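Local coordinates for protein integral membrane indolylacetylinositol arabinosyltransferase EmbC (Mycolicibacterium smegmatis, PDB 7BVE) that probably transfers arabinose units to the growing arabinan of the mycobacterial cell wall, working as a membrane-embedded glycosyltransferase, at residues Ser958-Leu963 against Val983-Lys988; Glu953-Ser958 against Pro972-Phe977; Val236-Asp241 against Thr405-Pro410; Val18-Gly23 against Tyr455-Ala460. All coordinates share one frame; numbering follows the deposited sequence.

Interaction 1 (Ser958-Leu963 against Val983-Lys988); sequences SDPVML and VVEVPK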
loop_
_atom_site.group_PDB
_atom_site.type_symbol
_atom_site.label_atom_id
_atom_site.label_comp_id
_atom_site.label_asym_id
_atom_site.label_seq_id
_atom_site.Cartn_x
_atom_site.Cartn_y
_atom_site.Cartn_z
ATOM N N SER A 958 -16.233 32.753 -24.704
ATOM C CA SER A 958 -16.880 33.783 -23.908
ATOM C C SER A 958 -17.746 33.243 -22.785
ATOM O O SER A 958 -17.902 33.924 -21.773
ATOM C CB SER A 958 -17.743 34.682 -24.799
ATOM O OG SER A 958 -16.950 35.370 -25.748
ATOM N N ASP A 959 -18.318 32.054 -22.933
ATOM C CA ASP A 959 -19.180 31.507 -21.898
ATOM C C ASP A 959 -18.346 31.012 -20.722
ATOM O O ASP A 959 -17.236 30.514 -20.921
ATOM C CB ASP A 959 -20.013 30.357 -22.449
ATOM C CG ASP A 959 -21.048 30.813 -23.439
ATOM O OD1 ASP A 959 -21.521 31.961 -23.315
ATOM O OD2 ASP A 959 -21.388 30.027 -24.346
ATOM N N PRO A 960 -18.844 31.138 -19.493
ATOM C CA PRO A 960 -18.127 30.558 -18.353
ATOM C C PRO A 960 -18.253 29.042 -18.336
ATOM O O PRO A 960 -19.350 28.492 -18.434
ATOM C CB PRO A 960 -18.808 31.202 -17.144
ATOM C CG PRO A 960 -20.138 31.588 -17.625
ATOM C CD PRO A 960 -19.983 31.957 -19.061
ATOM N N VAL A 961 -17.116 28.373 -18.220
ATOM C CA VAL A 961 -17.018 26.924 -18.270
ATOM C C VAL A 961 -16.485 26.450 -16.929
ATOM O O VAL A 961 -15.593 27.068 -16.349
ATOM C CB VAL A 961 -16.095 26.476 -19.429
ATOM C CG1 VAL A 961 -15.977 24.977 -19.519
ATOM C CG2 VAL A 961 -16.594 27.023 -20.735
ATOM N N MET A 962 -17.044 25.360 -16.422
ATOM C CA MET A 962 -16.480 24.698 -15.255
ATOM C C MET A 962 -15.487 23.644 -15.731
ATOM O O MET A 962 -15.859 22.543 -16.126
ATOM C CB MET A 962 -17.556 24.082 -14.382
ATOM C CG MET A 962 -16.939 23.459 -13.179
ATOM S SD MET A 962 -18.030 22.706 -11.998
ATOM C CE MET A 962 -16.772 21.987 -10.962
ATOM N N LEU A 963 -14.212 23.989 -15.698
ATOM C CA LEU A 963 -13.158 23.049 -16.022
ATOM C C LEU A 963 -12.779 22.257 -14.783
ATOM O O LEU A 963 -12.819 22.769 -13.665
ATOM C CB LEU A 963 -11.933 23.796 -16.545
ATOM C CG LEU A 963 -12.087 24.551 -17.854
ATOM C CD1 LEU A 963 -10.919 25.453 -18.054
ATOM C CD2 LEU A 963 -12.156 23.565 -18.971
ATOM N N VAL A 983 -19.052 35.904 -4.115
ATOM C CA VAL A 983 -20.110 35.392 -4.976
ATOM C C VAL A 983 -19.482 34.931 -6.281
ATOM O O VAL A 983 -18.668 35.651 -6.864
ATOM C CB VAL A 983 -21.168 36.483 -5.218
ATOM C CG1 VAL A 983 -22.236 36.007 -6.151
ATOM C CG2 VAL A 983 -21.776 36.915 -3.914
ATOM N N VAL A 984 -19.844 33.741 -6.745
ATOM C CA VAL A 984 -19.250 33.176 -7.944
ATOM C C VAL A 984 -20.159 33.419 -9.142
ATOM O O VAL A 984 -21.317 33.804 -9.009
ATOM C CB VAL A 984 -18.944 31.669 -7.794
ATOM C CG1 VAL A 984 -18.128 31.410 -6.571
ATOM C CG2 VAL A 984 -20.194 30.865 -7.786
ATOM N N GLU A 985 -19.620 33.198 -10.335
ATOM C CA GLU A 985 -20.358 33.326 -11.584
ATOM C C GLU A 985 -20.859 31.947 -11.982
ATOM O O GLU A 985 -20.120 30.966 -11.884
ATOM C CB GLU A 985 -19.472 33.907 -12.680
ATOM C CG GLU A 985 -20.204 34.257 -13.940
ATOM C CD GLU A 985 -19.277 34.762 -15.015
ATOM O OE1 GLU A 985 -18.050 34.712 -14.810
ATOM O OE2 GLU A 985 -19.771 35.232 -16.059
ATOM N N VAL A 986 -22.108 31.873 -12.425
ATOM C CA VAL A 986 -22.764 30.598 -12.683
ATOM C C VAL A 986 -22.288 30.058 -14.025
ATOM O O VAL A 986 -22.463 30.726 -15.053
ATOM C CB VAL A 986 -24.288 30.761 -12.658
ATOM C CG1 VAL A 986 -24.961 29.434 -12.855
ATOM C CG2 VAL A 986 -24.721 31.397 -11.365
ATOM N N PRO A 987 -21.685 28.874 -14.073
ATOM C CA PRO A 987 -21.189 28.339 -15.339
ATOM C C PRO A 987 -22.315 27.802 -16.212
ATOM O O PRO A 987 -23.456 27.642 -15.785
ATOM C CB PRO A 987 -20.254 27.219 -14.890
ATOM C CG PRO A 987 -20.761 26.806 -13.607
ATOM C CD PRO A 987 -21.292 28.025 -12.942
ATOM N N LYS A 988 -21.968 27.532 -17.469
ATOM C CA LYS A 988 -22.912 27.008 -18.439
ATOM C C LYS A 988 -22.535 25.646 -18.986
ATOM O O LYS A 988 -23.393 24.986 -19.574
ATOM C CB LYS A 988 -23.059 27.973 -19.621
ATOM C CG LYS A 988 -23.649 29.303 -19.260
ATOM C CD LYS A 988 -23.797 30.178 -20.482
ATOM C CE LYS A 988 -24.274 31.573 -20.110
ATOM N NZ LYS A 988 -25.664 31.576 -19.583
#

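Interaction 2 (Glu953-Ser958 against Pro972-Phe977); sequences EVVGSS and PCQRPF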
loop_
_atom_site.group_PDB
_atom_site.type_symbol
_atom_site.label_atom_id
_atom_site.label_comp_id
_atom_site.label_asym_id
_atom_site.label_seq_id
_atom_site.Cartn_x
_atom_site.Cartn_y
_atom_site.Cartn_z
ATOM N N GLU A 953 -16.578 25.823 -31.555
ATOM C CA GLU A 953 -17.695 26.558 -32.125
ATOM C C GLU A 953 -18.968 26.443 -31.305
ATOM O O GLU A 953 -19.823 27.328 -31.389
ATOM C CB GLU A 953 -17.978 26.070 -33.539
ATOM C CG GLU A 953 -16.853 26.329 -34.491
ATOM C CD GLU A 953 -17.143 25.811 -35.875
ATOM O OE1 GLU A 953 -18.194 25.166 -36.056
ATOM O OE2 GLU A 953 -16.319 26.041 -36.781
ATOM N N VAL A 954 -19.119 25.378 -30.525
ATOM C CA VAL A 954 -20.278 25.199 -29.664
ATOM C C VAL A 954 -20.033 25.903 -28.337
ATOM O O VAL A 954 -20.762 26.827 -27.965
ATOM C CB VAL A 954 -20.569 23.706 -29.458
ATOM C CG1 VAL A 954 -21.687 23.520 -28.477
ATOM C CG2 VAL A 954 -20.905 23.064 -30.774
ATOM N N VAL A 955 -19.002 25.469 -27.618
ATOM C CA VAL A 955 -18.553 26.111 -26.391
ATOM C C VAL A 955 -17.541 27.170 -26.812
ATOM O O VAL A 955 -16.391 26.855 -27.104
ATOM C CB VAL A 955 -17.922 25.096 -25.442
ATOM C CG1 VAL A 955 -17.548 25.736 -24.142
ATOM C CG2 VAL A 955 -18.812 23.905 -25.268
ATOM N N GLY A 956 -17.952 28.426 -26.850
ATOM C CA GLY A 956 -17.056 29.446 -27.365
ATOM C C GLY A 956 -15.935 29.858 -26.430
ATOM O O GLY A 956 -15.567 29.119 -25.516
ATOM N N SER A 957 -15.374 31.044 -26.648
ATOM C CA SER A 957 -14.361 31.588 -25.755
ATOM C C SER A 957 -14.915 32.688 -24.860
ATOM O O SER A 957 -14.145 33.477 -24.303
ATOM C CB SER A 957 -13.171 32.106 -26.557
ATOM O OG SER A 957 -12.512 31.044 -27.214
ATOM N N SER A 958 -16.233 32.753 -24.704
ATOM C CA SER A 958 -16.880 33.783 -23.908
ATOM C C SER A 958 -17.746 33.243 -22.785
ATOM O O SER A 958 -17.902 33.924 -21.773
ATOM C CB SER A 958 -17.743 34.682 -24.799
ATOM O OG SER A 958 -16.950 35.370 -25.748
ATOM N N PRO A 972 -7.195 25.451 -23.485
ATOM C CA PRO A 972 -6.717 26.753 -23.019
ATOM C C PRO A 972 -7.486 27.954 -23.542
ATOM O O PRO A 972 -7.298 29.050 -23.007
ATOM C CB PRO A 972 -5.284 26.767 -23.544
ATOM C CG PRO A 972 -5.378 26.077 -24.812
ATOM C CD PRO A 972 -6.416 25.003 -24.652
ATOM N N CYS A 973 -8.348 27.749 -24.543
ATOM C CA CYS A 973 -9.127 28.867 -25.146
ATOM C C CYS A 973 -10.424 29.113 -24.364
ATOM O O CYS A 973 -10.967 30.232 -24.461
ATOM C CB CYS A 973 -9.462 28.570 -26.603
ATOM S SG CYS A 973 -8.157 29.065 -27.759
ATOM N N GLN A 974 -10.896 28.106 -23.622
ATOM C CA GLN A 974 -12.126 28.206 -22.849
ATOM C C GLN A 974 -11.853 28.798 -21.479
ATOM O O GLN A 974 -10.887 28.422 -20.813
ATOM C CB GLN A 974 -12.781 26.834 -22.702
ATOM C CG GLN A 974 -13.598 26.432 -23.905
ATOM C CD GLN A 974 -12.770 25.928 -25.047
ATOM O OE1 GLN A 974 -11.667 25.433 -24.860
ATOM N NE2 GLN A 974 -13.274 26.102 -26.253
ATOM N N ARG A 975 -12.730 29.721 -21.044
ATOM C CA ARG A 975 -12.368 30.438 -19.837
ATOM C C ARG A 975 -13.147 29.933 -18.631
ATOM O O ARG A 975 -14.317 29.568 -18.754
ATOM C CB ARG A 975 -12.583 31.948 -19.988
ATOM C CG ARG A 975 -13.998 32.430 -20.097
ATOM C CD ARG A 975 -14.019 33.934 -20.011
ATOM N NE ARG A 975 -15.368 34.477 -20.031
ATOM C CZ ARG A 975 -16.111 34.659 -18.947
ATOM N NH1 ARG A 975 -17.328 35.162 -19.055
ATOM N NH2 ARG A 975 -15.636 34.338 -17.758
ATOM N N PRO A 976 -12.517 29.859 -17.465
ATOM C CA PRO A 976 -13.228 29.423 -16.264
ATOM C C PRO A 976 -14.097 30.540 -15.705
ATOM O O PRO A 976 -14.015 31.694 -16.115
ATOM C CB PRO A 976 -12.093 29.067 -15.308
ATOM C CG PRO A 976 -10.984 29.918 -15.736
ATOM C CD PRO A 976 -11.083 30.048 -17.204
ATOM N N PHE A 977 -14.942 30.176 -14.750
ATOM C CA PHE A 977 -15.846 31.154 -14.172
ATOM C C PHE A 977 -15.151 31.943 -13.065
ATOM O O PHE A 977 -14.230 31.462 -12.403
ATOM C CB PHE A 977 -17.126 30.475 -13.667
ATOM C CG PHE A 977 -16.913 29.478 -12.567
ATOM C CD1 PHE A 977 -16.627 28.163 -12.855
ATOM C CD2 PHE A 977 -17.058 29.844 -11.246
ATOM C CE1 PHE A 977 -16.444 27.247 -11.851
ATOM C CE2 PHE A 977 -16.873 28.931 -10.243
ATOM C CZ PHE A 977 -16.570 27.633 -10.549
#

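Interaction 3 (Val236-Asp241 against Thr405-Pro410); sequences VLDCAD and TSRLLP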
loop_
_atom_site.group_PDB
_atom_site.type_symbol
_atom_site.label_atom_id
_atom_site.label_comp_id
_atom_site.label_asym_id
_atom_site.label_seq_id
_atom_site.Cartn_x
_atom_site.Cartn_y
_atom_site.Cartn_z
ATOM N N VAL A 236 30.609 47.254 1.003
ATOM C CA VAL A 236 31.694 48.212 1.224
ATOM C C VAL A 236 32.583 47.761 2.385
ATOM O O VAL A 236 33.803 47.968 2.371
ATOM C CB VAL A 236 31.116 49.625 1.432
ATOM C CG1 VAL A 236 32.195 50.641 1.721
ATOM C CG2 VAL A 236 30.374 50.057 0.192
ATOM N N LEU A 237 32.003 47.077 3.373
ATOM C CA LEU A 237 32.833 46.483 4.418
ATOM C C LEU A 237 33.632 45.293 3.896
ATOM O O LEU A 237 34.777 45.084 4.308
ATOM C CB LEU A 237 31.986 46.043 5.607
ATOM C CG LEU A 237 31.280 47.103 6.433
ATOM C CD1 LEU A 237 30.537 46.422 7.548
ATOM C CD2 LEU A 237 32.270 48.087 6.970
ATOM N N ASP A 238 33.041 44.488 3.007
ATOM C CA ASP A 238 33.747 43.303 2.520
ATOM C C ASP A 238 34.899 43.646 1.590
ATOM O O ASP A 238 35.842 42.861 1.472
ATOM C CB ASP A 238 32.796 42.347 1.803
ATOM C CG ASP A 238 31.943 41.552 2.754
ATOM O OD1 ASP A 238 32.376 41.338 3.905
ATOM O OD2 ASP A 238 30.851 41.119 2.341
ATOM N N CYS A 239 34.853 44.792 0.919
ATOM C CA CYS A 239 35.961 45.148 0.034
ATOM C C CYS A 239 37.099 45.865 0.754
ATOM O O CYS A 239 37.857 46.585 0.097
ATOM C CB CYS A 239 35.472 46.018 -1.126
ATOM S SG CYS A 239 34.939 47.689 -0.675
ATOM N N ALA A 240 37.235 45.689 2.071
ATOM C CA ALA A 240 38.286 46.370 2.821
ATOM C C ALA A 240 39.661 45.832 2.451
ATOM O O ALA A 240 40.604 46.603 2.245
ATOM C CB ALA A 240 38.034 46.229 4.321
ATOM N N ASP A 241 39.796 44.509 2.375
ATOM C CA ASP A 241 41.007 43.906 1.835
ATOM C C ASP A 241 41.140 44.242 0.354
ATOM O O ASP A 241 40.171 44.142 -0.401
ATOM C CB ASP A 241 40.979 42.396 2.053
ATOM C CG ASP A 241 39.665 41.775 1.643
ATOM O OD1 ASP A 241 38.706 42.520 1.387
ATOM O OD2 ASP A 241 39.586 40.536 1.563
ATOM N N THR A 405 36.382 33.200 -1.187
ATOM C CA THR A 405 36.874 34.569 -1.145
ATOM C C THR A 405 36.838 35.187 0.245
ATOM O O THR A 405 37.371 36.288 0.410
ATOM C CB THR A 405 36.073 35.448 -2.100
ATOM O OG1 THR A 405 34.687 35.390 -1.752
ATOM C CG2 THR A 405 36.251 34.981 -3.518
ATOM N N SER A 406 36.222 34.508 1.218
ATOM C CA SER A 406 36.083 34.953 2.611
ATOM C C SER A 406 35.356 36.296 2.707
ATOM O O SER A 406 35.888 37.292 3.190
ATOM C CB SER A 406 37.441 34.998 3.321
ATOM O OG SER A 406 37.298 35.404 4.667
ATOM N N ARG A 407 34.111 36.297 2.232
ATOM C CA ARG A 407 33.269 37.481 2.182
ATOM C C ARG A 407 31.853 37.102 2.580
ATOM O O ARG A 407 31.438 35.958 2.407
ATOM C CB ARG A 407 33.285 38.111 0.790
ATOM C CG ARG A 407 34.566 38.841 0.469
ATOM C CD ARG A 407 34.597 39.356 -0.945
ATOM N NE ARG A 407 35.766 40.196 -1.160
ATOM C CZ ARG A 407 36.101 40.728 -2.327
ATOM N NH1 ARG A 407 35.365 40.492 -3.399
ATOM N NH2 ARG A 407 37.179 41.490 -2.420
ATOM N N LEU A 408 31.111 38.072 3.111
ATOM C CA LEU A 408 29.801 37.814 3.701
ATOM C C LEU A 408 28.628 38.143 2.795
ATOM O O LEU A 408 27.520 37.647 3.040
ATOM C CB LEU A 408 29.636 38.608 4.994
ATOM C CG LEU A 408 30.417 38.120 6.195
ATOM C CD1 LEU A 408 30.285 39.115 7.294
ATOM C CD2 LEU A 408 29.821 36.819 6.622
ATOM N N LEU A 409 28.830 38.980 1.780
ATOM C CA LEU A 409 27.728 39.333 0.891
ATOM C C LEU A 409 27.161 38.160 0.086
ATOM O O LEU A 409 25.925 38.084 -0.010
ATOM C CB LEU A 409 28.146 40.492 -0.025
ATOM C CG LEU A 409 27.083 40.997 -1.000
ATOM C CD1 LEU A 409 25.917 41.601 -0.267
ATOM C CD2 LEU A 409 27.673 41.994 -1.943
ATOM N N PRO A 410 27.941 37.227 -0.494
ATOM C CA PRO A 410 27.286 36.055 -1.093
ATOM C C PRO A 410 26.602 35.139 -0.092
ATOM O O PRO A 410 25.644 34.454 -0.464
ATOM C CB PRO A 410 28.427 35.352 -1.835
ATOM C CG PRO A 410 29.632 35.861 -1.260
ATOM C CD PRO A 410 29.361 37.256 -0.901
#

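Interaction 4 (Val18-Gly23 against Tyr455-Ala460); sequences VAIIAG and YWALLA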
loop_
_atom_site.group_PDB
_atom_site.type_symbol
_atom_site.label_atom_id
_atom_site.label_comp_id
_atom_site.label_asym_id
_atom_site.label_seq_id
_atom_site.Cartn_x
_atom_site.Cartn_y
_atom_site.Cartn_z
ATOM N N VAL A 18 26.218 52.877 8.782
ATOM C CA VAL A 18 25.104 52.688 7.856
ATOM C C VAL A 18 24.607 51.250 7.896
ATOM O O VAL A 18 23.397 50.999 7.863
ATOM C CB VAL A 18 25.529 53.121 6.440
ATOM C CG1 VAL A 18 24.552 52.670 5.399
ATOM C CG2 VAL A 18 25.627 54.622 6.372
ATOM N N ALA A 19 25.526 50.293 8.044
ATOM C CA ALA A 19 25.155 48.882 8.096
ATOM C C ALA A 19 24.309 48.576 9.325
ATOM O O ALA A 19 23.255 47.941 9.213
ATOM C CB ALA A 19 26.410 48.013 8.074
ATOM N N ILE A 20 24.717 49.092 10.488
ATOM C CA ILE A 20 23.987 48.856 11.735
ATOM C C ILE A 20 22.607 49.497 11.680
ATOM O O ILE A 20 21.591 48.847 11.968
ATOM C CB ILE A 20 24.790 49.385 12.935
ATOM C CG1 ILE A 20 26.108 48.637 13.082
ATOM C CG2 ILE A 20 23.995 49.257 14.210
ATOM C CD1 ILE A 20 27.028 49.266 14.094
ATOM N N ILE A 21 22.550 50.771 11.275
ATOM C CA ILE A 21 21.292 51.517 11.298
ATOM C C ILE A 21 20.299 50.944 10.292
ATOM O O ILE A 21 19.142 50.661 10.632
ATOM C CB ILE A 21 21.555 53.012 11.050
ATOM C CG1 ILE A 21 22.317 53.610 12.231
ATOM C CG2 ILE A 21 20.262 53.753 10.823
ATOM C CD1 ILE A 21 22.822 55.007 11.987
ATOM N N ALA A 22 20.747 50.721 9.053
ATOM C CA ALA A 22 19.862 50.194 8.026
ATOM C C ALA A 22 19.441 48.759 8.321
ATOM O O ALA A 22 18.294 48.389 8.053
ATOM C CB ALA A 22 20.537 50.290 6.660
ATOM N N GLY A 23 20.320 47.953 8.925
ATOM C CA GLY A 23 19.954 46.579 9.221
ATOM C C GLY A 23 18.923 46.474 10.327
ATOM O O GLY A 23 17.958 45.702 10.227
ATOM N N TYR A 455 30.539 43.068 15.983
ATOM C CA TYR A 455 29.466 42.084 15.879
ATOM C C TYR A 455 28.197 42.643 15.256
ATOM O O TYR A 455 27.567 41.963 14.439
ATOM C CB TYR A 455 29.124 41.516 17.257
ATOM C CG TYR A 455 30.190 40.633 17.858
ATOM C CD1 TYR A 455 30.292 39.294 17.501
ATOM C CD2 TYR A 455 31.090 41.137 18.785
ATOM C CE1 TYR A 455 31.262 38.481 18.051
ATOM C CE2 TYR A 455 32.065 40.334 19.339
ATOM C CZ TYR A 455 32.146 39.008 18.965
ATOM O OH TYR A 455 33.117 38.208 19.519
ATOM N N TRP A 456 27.801 43.860 15.640
ATOM C CA TRP A 456 26.587 44.461 15.097
ATOM C C TRP A 456 26.731 44.754 13.613
ATOM O O TRP A 456 25.817 44.483 12.826
ATOM C CB TRP A 456 26.248 45.741 15.856
ATOM C CG TRP A 456 25.655 45.524 17.205
ATOM C CD1 TRP A 456 25.234 44.344 17.741
ATOM C CD2 TRP A 456 25.403 46.525 18.194
ATOM N NE1 TRP A 456 24.740 44.547 19.004
ATOM C CE2 TRP A 456 24.833 45.879 19.305
ATOM C CE3 TRP A 456 25.608 47.907 18.247
ATOM C CZ2 TRP A 456 24.466 46.565 20.458
ATOM C CZ3 TRP A 456 25.242 48.589 19.391
ATOM C CH2 TRP A 456 24.677 47.918 20.481
ATOM N N ALA A 457 27.899 45.265 13.210
ATOM C CA ALA A 457 28.123 45.643 11.819
ATOM C C ALA A 457 28.191 44.436 10.898
ATOM O O ALA A 457 27.970 44.569 9.693
ATOM C CB ALA A 457 29.407 46.452 11.702
ATOM N N LEU A 458 28.495 43.261 11.433
ATOM C CA LEU A 458 28.535 42.057 10.622
ATOM C C LEU A 458 27.285 41.204 10.756
ATOM O O LEU A 458 27.091 40.301 9.940
ATOM C CB LEU A 458 29.754 41.200 10.981
ATOM C CG LEU A 458 31.140 41.780 10.723
ATOM C CD1 LEU A 458 32.190 40.817 11.212
ATOM C CD2 LEU A 458 31.346 42.084 9.264
ATOM N N LEU A 459 26.437 41.448 11.750
ATOM C CA LEU A 459 25.286 40.587 11.951
ATOM C C LEU A 459 23.937 41.287 11.846
ATOM O O LEU A 459 22.907 40.616 11.962
ATOM C CB LEU A 459 25.396 39.876 13.306
ATOM C CG LEU A 459 26.536 38.856 13.404
ATOM C CD1 LEU A 459 26.666 38.323 14.813
ATOM C CD2 LEU A 459 26.325 37.715 12.431
ATOM N N ALA A 460 23.896 42.600 11.638
ATOM C CA ALA A 460 22.619 43.248 11.348
ATOM C C ALA A 460 22.163 43.126 9.884
ATOM O O ALA A 460 20.958 42.909 9.663
ATOM C CB ALA A 460 22.662 44.713 11.793
#

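Interaction 1 (Ser958-Leu963 against Val983-Lys988)
Asp959 and Lys988 cross at about a right angle where the chain leads into the paired strands 961-963 and 989-992, a parallel pair at the margin of the mixed sheet of the C-terminal domain. The carboxylate of Asp959 touches the aliphatic chain of Lys988, OD1 of Asp959 lying 4.0 Å from CD of Lys988. The ammonium group is further off, with NZ of Lys988 5.6 Å from OD1 of Asp959, so the opposite charges are near without forming a salt bridge. Pro960 carries the largest share of the contact. Its ring leans over the backbone of 985-987, CG of Pro960 lying 3.6 Å from the carbonyl O of Val986. Glu985 comes across that ring at about a right angle, its extended chain bringing OE2 to 4.0 Å from CG of Pro960. The other carboxylate oxygen, OE1, is turned elsewhere and accepts a weak bond from the backbone N of Asp978. Pro960 also supplies the polar link of the pair: its O accepts the backbone N-H of Lys988 at 3.0 Å, nearly straight at 165°. This bond lies just ahead of the pairing of Met962 with Trp989 and Ile991, the two chains here running nearly at right angles. Val961 faces the other way, onto Val955 and Ile991. Met962 has CG anti to the backbone N (chi1 -178°), and its stretched chain carries the sulfur away from 983-988 while the side chain packs on Leu1013. What remains at the contact is the root of that side chain, CB of Met962 resting 4.2 Å from CB of Pro987.

Interaction 2 (Glu953-Ser958 against Pro972-Phe977)
The guanidinium group of Arg975 meets the carbonyl O of Ser958 obliquely. Two of its nitrogens share this one acceptor: NE of Arg975 is 3.1 Å from Ser958 O, and NH1 of Arg975 is 3.0 Å from the same oxygen. Both bonds are bent to 125° and weak. NH2 of the arginine has long, weak ion pairs with Glu985 and Asp978. The second flat group, the carboxamide of Gln974, gives a weak bond from NE2 to the O of Val955 at 3.3 Å. A bend at chi2 (79°) turns the amide to that carbonyl and leaves the aliphatic part to pack, with CG of Gln974 4.0 Å from CG1 of Val955 and 3.7 Å from the O of Gly956. Ser957 adds a weak bond from OG to the O of Cys973, 3.3 Å away. Gln952 serves both polar side chains through its own amide, its OE1 accepting from Gln974 NE2 and its NE2 bonded to Ser957 OG. The turn that leaves helix 951-954 is thereby fastened to the loop following strand 961-963. Cys973 ties this loop to Cys730 through a disulfide. On the membrane-domain side, Arg975 and Pro976 lie against helix 281-293, while Val955 packs on Trp989 of strand 989-992.

Interaction 3 (Val236-Asp241 against Thr405-Pro410)
A chi1 of -77° sets CG of Asp238 anti to its carbonyl carbon and swings the carboxylate across to the backbone of Leu408 and Leu409. Arg407 has a similar chi1 (-74°), after which its chain runs extended past Asp238, with CG of Arg407 4.1 Å from CB of Asp238. A single carboxylate oxygen takes both amides. Leu409 N reaches OD2 of Asp238 at 3.0 Å, nearly in line with the C-O bond, while Leu408 N approaches OD2 of Asp238 at 3.2 Å from well above the carboxylate plane. The two donors come from the same face. The bonds bring OD2 of this buried Asp238 to 3.6 Å from CB of Leu409. In the membrane-embedded GT-C-type domain this joins the end of helix 214-238 to the start of helix 409-422, and the N-terminal end of that helix would tend to stabilise the negative charge of Asp238. Further out, Arg407 points its guanidinium edge at Asp241, where NH2 of Arg407 is 4.2 Å from OD1 of Asp241, close for opposite charges but beyond a salt bridge. Leu408 packs on Leu442 and Ile445 of helix 440-449, whereas Leu409 turns back onto Leu231 and His235 of helix 214-238, the helix that carries Asp238. Thr405, its OG1 hydrogen-bonded to Arg401 O, touches the bound phosphopantetheine group, and the side chain of Arg407 comes within about 4 Å of it. Another protein chain reaches Asp241 with a basic side chain and Thr405 with an apolar one.

Interaction 4 (Val18-Gly23 against Tyr455-Ala460)
Ile20 lies over the first turn of helix 456-467, its CG1 3.8 Å from the backbone N of Ala457, in a close helix-helix packing built on a small-xxx-small pattern, Ala19 and Gly23. The same CG1 of Ile20 is 4.0 Å from CB of Trp456, and CD1 of Ile20 meets that CB as well, so the isoleucine touches the root of the tryptophan while the indole ring extends away from helix 14-32. A chi1 of -63° swings the CG1 branch of Ile20 over the neighbouring helix. Next to it, the methyl of Ala19 faces the carbonyl of Ala457, with CB of Ala19 4.1 Å from Ala457 O. Ala19, Ala457, Ala460 and above all Gly23, which has no side chain on the facing side, let the short helical segments approach to 8.1 Å between axes, their N-to-C directions 40° apart. Further out, helix 214-238 supports helix 14-32, Val18 and Ala19 lying on Ala233 and Ala22 on Ala230. On the partner helix Leu458 turns away to Leu408. At the Gly23 end the helices draw together: the methyl CB of Ala460 is 4.2 Å from CA of Gly23, and the backbone O of Ala460 stands 3.8 Å from that same CA.

Overall arrangement
The four contacts form two pairs at distant places in the protein. Interactions 1 and 2 share Ser958, have centres 10 Å apart and are joined by a probable backbone hydrogen bond, Val961 N to Arg975 O at 3.1 Å. Interactions 3 and 4, with centres 14 Å apart, meet through Leu408 and Leu458, CD1 of Leu408 lying 3.7 Å from CD2 of Leu458. Between the pairs the nearest atoms are about 39 to 42 Å apart. Interaction 3 borders the phosphopantetheine site. Interaction 2 packs on helix 281-293, which carries Tyr282 and Ile283 of the ethambutol pocket, and Trp965 of that pocket follows closely after 958-963.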